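Local coordinates for protein S-adenosylmethionine:2-demethylmenaquinone methyltransferase (Geobacillus kaustophilus, PDB 2PCN) that is a member of the Aldolase/RraA family, a compact alpha/beta subunit found in a three-chain assembly, at residues D38-N43 and S66-L71; L59-K64 and V88-C93. All blocks are in the same frame, centred on the assembly; numbering follows the deposited sequence.

Interaction 1: residues D38-N43 and S66-L71; sequences DVFEDN and SRRVAL
Glu41 and Arg68 join the loop between strand 30-38 and helix 44-52 to the turn leading into strand 70-72, through a side-on salt bridge in which each carboxylate oxygen takes one guanidinium nitrogen. Arg68 NE meets Glu41 OE2 at 2.7 Å, nearly straight and in the guanidinium plane, on the syn lone pair. Arg68 NH2 reaches Glu41 OE1 at a more bent 138°, tilted out of both planes, consistent with the 39° between them. A bend in the arginine chain at chi3 (-62°) turns these nitrogens back onto the carboxylate. The anti lone pair of Glu41 OE2 takes the hydroxyl of Ser66, with OG 2.6 Å away. That same Ser66 OG accepts from the backbone N of Arg68, an ST turn, so the hydroxyl is bonded both to the carboxylate and to the backbone of its own loop. Over the base of the glutamate lies the ring of Phe40, with Glu41 CG 3.8 Å above its plane near the centre.

Beneath the charges the contact turns apolar. Val69 CG2 packs 3.6 Å from Glu41 CB, and Val39 CG2 meets Leu71 CD1 tip to tip. Asn43 ND2 donates to Leu71 O at 3.0 Å, from well above the carbonyl plane. Farther out, Asp42 turns away to bind the backbone N of Glu120 and Gly121. With three donors on its two oxygens, the buried Glu41 is probably stabilised as the carboxylate.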
# COMPACT_ATOMS: atom_id res chain seq x y z
N ASP A 38 -15.24 11.78 18.14
CA ASP A 38 -15.56 10.36 18.24
C ASP A 38 -16.90 10.14 17.54
O ASP A 38 -17.93 10.64 17.99
CB ASP A 38 -15.64 9.95 19.71
CG ASP A 38 -15.73 8.45 19.91
OD1 ASP A 38 -14.96 7.71 19.27
OD2 ASP A 38 -16.56 8.02 20.73
N VAL A 39 -16.87 9.41 16.42
CA VAL A 39 -18.09 9.17 15.64
C VAL A 39 -18.15 7.75 15.09
O VAL A 39 -17.21 6.96 15.24
CB VAL A 39 -18.17 10.13 14.43
CG1 VAL A 39 -18.15 11.57 14.91
CG2 VAL A 39 -17.01 9.87 13.48
N PHE A 40 -19.27 7.44 14.44
CA PHE A 40 -19.47 6.14 13.82
C PHE A 40 -20.27 6.32 12.54
O PHE A 40 -21.50 6.45 12.57
CB PHE A 40 -20.20 5.18 14.77
CG PHE A 40 -20.37 3.80 14.21
CD1 PHE A 40 -19.26 3.05 13.84
CD2 PHE A 40 -21.63 3.25 14.03
CE1 PHE A 40 -19.41 1.77 13.29
CE2 PHE A 40 -21.80 1.98 13.49
CZ PHE A 40 -20.68 1.24 13.12
N GLU A 41 -19.55 6.37 11.42
CA GLU A 41 -20.15 6.52 10.10
C GLU A 41 -20.99 7.79 9.94
O GLU A 41 -21.92 7.84 9.13
CB GLU A 41 -20.96 5.27 9.76
CG GLU A 41 -20.23 3.98 10.16
CD GLU A 41 -20.88 2.72 9.63
OE1 GLU A 41 -22.13 2.63 9.66
OE2 GLU A 41 -20.15 1.81 9.19
N ASP A 42 -20.66 8.82 10.71
CA ASP A 42 -21.36 10.11 10.67
C ASP A 42 -20.27 11.18 10.77
O ASP A 42 -19.37 11.06 11.59
CB ASP A 42 -22.32 10.22 11.85
CG ASP A 42 -23.34 11.34 11.69
OD1 ASP A 42 -22.93 12.52 11.64
OD2 ASP A 42 -24.54 11.04 11.60
N ASN A 43 -20.33 12.21 9.94
CA ASN A 43 -19.28 13.22 9.99
C ASN A 43 -19.70 14.67 10.23
O ASN A 43 -18.92 15.59 9.98
CB ASN A 43 -18.41 13.13 8.72
CG ASN A 43 -19.01 13.86 7.52
OD1 ASN A 43 -20.20 14.15 7.47
ND2 ASN A 43 -18.16 14.15 6.53
N SER A 66 -14.33 1.94 10.54
CA SER A 66 -15.33 1.52 9.58
C SER A 66 -14.87 1.80 8.16
O SER A 66 -14.25 2.83 7.89
CB SER A 66 -16.65 2.25 9.82
OG SER A 66 -17.56 1.96 8.77
N ARG A 67 -15.16 0.87 7.26
CA ARG A 67 -14.80 1.03 5.85
C ARG A 67 -16.06 1.15 5.00
O ARG A 67 -16.01 1.09 3.77
CB ARG A 67 -13.97 -0.17 5.38
CG ARG A 67 -12.58 -0.23 5.98
CD ARG A 67 -11.88 -1.53 5.63
NE ARG A 67 -10.53 -1.59 6.17
CZ ARG A 67 -9.48 -0.97 5.63
NH1 ARG A 67 -9.62 -0.26 4.53
NH2 ARG A 67 -8.29 -1.08 6.21
N ARG A 68 -17.21 1.33 5.66
CA ARG A 68 -18.47 1.44 4.95
C ARG A 68 -18.77 2.84 4.40
O ARG A 68 -19.55 2.99 3.46
CB ARG A 68 -19.62 0.97 5.85
CG ARG A 68 -19.46 -0.47 6.31
CD ARG A 68 -20.75 -1.06 6.87
NE ARG A 68 -21.23 -0.36 8.05
CZ ARG A 68 -22.28 -0.75 8.77
NH1 ARG A 68 -22.96 -1.83 8.42
NH2 ARG A 68 -22.66 -0.05 9.83
N VAL A 69 -18.15 3.86 4.99
CA VAL A 69 -18.34 5.23 4.53
C VAL A 69 -17.08 6.06 4.71
O VAL A 69 -16.19 5.69 5.47
CB VAL A 69 -19.49 5.96 5.29
CG1 VAL A 69 -20.80 5.21 5.11
CG2 VAL A 69 -19.14 6.08 6.77
N ALA A 70 -17.02 7.18 4.00
CA ALA A 70 -15.90 8.09 4.11
C ALA A 70 -16.29 9.13 5.16
O ALA A 70 -17.47 9.47 5.28
CB ALA A 70 -15.65 8.77 2.77
N LEU A 71 -15.33 9.62 5.93
CA LEU A 71 -15.63 10.62 6.96
C LEU A 71 -15.11 12.00 6.56
O LEU A 71 -15.44 13.01 7.19
CB LEU A 71 -15.03 10.19 8.30
CG LEU A 71 -15.63 8.93 8.93
CD1 LEU A 71 -14.86 8.57 10.19
CD2 LEU A 71 -17.10 9.17 9.26

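Interaction 2: residues L59-K64 and V88-C93; sequences LVVDGK and VIIHGC
Val61 packs against its cross-strand neighbour Ile90, CB to CG2 4.2 Å, and diagonally against Val88 on the same face of a parallel strand pair. Leu59 joins this row through CB, 4.3 Å from Val88 CG1, while helix 44-52 covers Leu59 and Val61 from outside the pair. Val88 CG1 stands anti to the backbone N (chi1 -172°), which brings it 3.5 Å from Leu59 O. Between the backbones, Ile89 N donates to Leu59 O, Val61 N to Ile89 O and His91 N to Val61 O, all at 2.8 Å. Val60 and Ile89 fill the other face, where strand 129-131 packs on Val60.

Strands 59-62 and 88-90 run 12° from parallel within the mixed central sheet; the chain between them carries strand 70-72 of the small parallel sheet and then helix 74-82, an elaborated beta-alpha-beta crossover. Toward Gly63 the pairing slackens: Gly63 N makes only a weak bond to His91 O, and His91 is the centre of an inverse gamma turn. Asp62 and His91 run alongside each other from neighbouring strands, carboxylate and ring turned 34° apart. Asp62 OD1 comes to the ring edge, 3.0 Å from His91 CD2, and also accepts from the backbone N of Lys64 in an Asx turn. Lys64 C lies over one face of the imidazole, and Phe131 stacks with the ring. On this more open side the exposed Lys64 curls back, its ammonium held by Asp38 and weakly bonded to Asp62 O.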
# COMPACT_ATOMS: atom_id res chain seq x y z
N LEU A 59 -6.70 17.42 13.74
CA LEU A 59 -7.95 16.79 14.16
C LEU A 59 -7.79 15.28 14.10
O LEU A 59 -7.43 14.73 13.06
CB LEU A 59 -9.11 17.22 13.26
CG LEU A 59 -10.48 16.70 13.71
CD1 LEU A 59 -10.90 17.42 14.97
CD2 LEU A 59 -11.50 16.91 12.61
N VAL A 60 -8.05 14.61 15.22
CA VAL A 60 -7.97 13.16 15.27
C VAL A 60 -9.41 12.66 15.37
O VAL A 60 -10.14 13.02 16.29
CB VAL A 60 -7.17 12.68 16.51
CG1 VAL A 60 -7.10 11.16 16.53
CG2 VAL A 60 -5.77 13.28 16.48
N VAL A 61 -9.80 11.84 14.40
CA VAL A 61 -11.16 11.31 14.35
C VAL A 61 -11.21 9.79 14.49
O VAL A 61 -10.62 9.06 13.70
CB VAL A 61 -11.83 11.68 13.01
CG1 VAL A 61 -13.23 11.08 12.94
CG2 VAL A 61 -11.89 13.20 12.87
N ASP A 62 -11.91 9.31 15.52
CA ASP A 62 -12.04 7.88 15.70
C ASP A 62 -13.36 7.45 15.06
O ASP A 62 -14.43 7.66 15.62
CB ASP A 62 -12.04 7.49 17.18
CG ASP A 62 -12.13 5.98 17.37
OD1 ASP A 62 -12.15 5.26 16.36
OD2 ASP A 62 -12.18 5.52 18.53
N GLY A 63 -13.27 6.87 13.87
CA GLY A 63 -14.45 6.41 13.16
C GLY A 63 -14.64 4.91 13.33
O GLY A 63 -15.36 4.28 12.56
N LYS A 64 -13.99 4.36 14.35
CA LYS A 64 -14.09 2.93 14.65
C LYS A 64 -13.51 2.05 13.56
O LYS A 64 -13.76 0.85 13.53
CB LYS A 64 -15.56 2.56 14.89
CG LYS A 64 -16.25 3.44 15.92
CD LYS A 64 -15.50 3.43 17.24
CE LYS A 64 -16.06 4.45 18.22
NZ LYS A 64 -15.91 5.85 17.72
N VAL A 88 -5.35 16.01 9.47
CA VAL A 88 -6.40 15.17 10.03
C VAL A 88 -5.92 13.72 10.05
O VAL A 88 -5.30 13.25 9.10
CB VAL A 88 -7.70 15.25 9.19
CG1 VAL A 88 -8.82 14.51 9.90
CG2 VAL A 88 -8.08 16.71 8.93
N ILE A 89 -6.21 13.02 11.14
CA ILE A 89 -5.85 11.61 11.29
C ILE A 89 -7.17 10.89 11.55
O ILE A 89 -7.86 11.17 12.53
CB ILE A 89 -4.89 11.39 12.47
CG1 ILE A 89 -3.57 12.12 12.20
CG2 ILE A 89 -4.64 9.89 12.67
CD1 ILE A 89 -2.60 12.12 13.35
N ILE A 90 -7.52 9.96 10.66
CA ILE A 90 -8.80 9.28 10.77
C ILE A 90 -8.77 7.76 10.91
O ILE A 90 -8.22 7.06 10.06
CB ILE A 90 -9.68 9.61 9.53
CG1 ILE A 90 -9.64 11.12 9.26
CG2 ILE A 90 -11.11 9.14 9.76
CD1 ILE A 90 -10.38 11.54 8.02
N HIS A 91 -9.36 7.26 11.99
CA HIS A 91 -9.45 5.83 12.20
C HIS A 91 -10.73 5.50 11.44
O HIS A 91 -11.80 5.29 12.03
CB HIS A 91 -9.59 5.50 13.69
CG HIS A 91 -9.71 4.03 13.98
ND1 HIS A 91 -9.10 3.07 13.20
CD2 HIS A 91 -10.35 3.37 14.96
CE1 HIS A 91 -9.37 1.87 13.69
NE2 HIS A 91 -10.13 2.03 14.76
N GLY A 92 -10.60 5.50 10.12
CA GLY A 92 -11.71 5.25 9.22
C GLY A 92 -11.29 5.61 7.81
O GLY A 92 -10.09 5.74 7.54
N CYS A 93 -12.25 5.79 6.91
CA CYS A 93 -11.92 6.10 5.52
C CYS A 93 -12.21 7.52 5.06
O CYS A 93 -12.91 8.29 5.73
CB CYS A 93 -12.67 5.14 4.59
SG CYS A 93 -12.24 3.40 4.79

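In the fold
Interactions 1 and 2 lie side by side, their centres 8 Å apart, and their segments alternate along the chain. Lys64 of interaction 2 reaches into interaction 1, its NZ 2.6 Å from Asp38 OD1 in a salt bridge and bonded to Val39 O. A second junction is a probable hydrogen bond of 2.8 Å from Leu71 N to Cys93 O, where strand 70-72 runs parallel to 93-94 in the small three-stranded sheet. Segment 38-43 continues strand 30-38 of the central sheet and 66-71 leads into the small one, so the contacts meet where the sheets adjoin. A bound acetate ion, probably from the crystallisation liquor, lies about 3 Å from the side chain of Asn43.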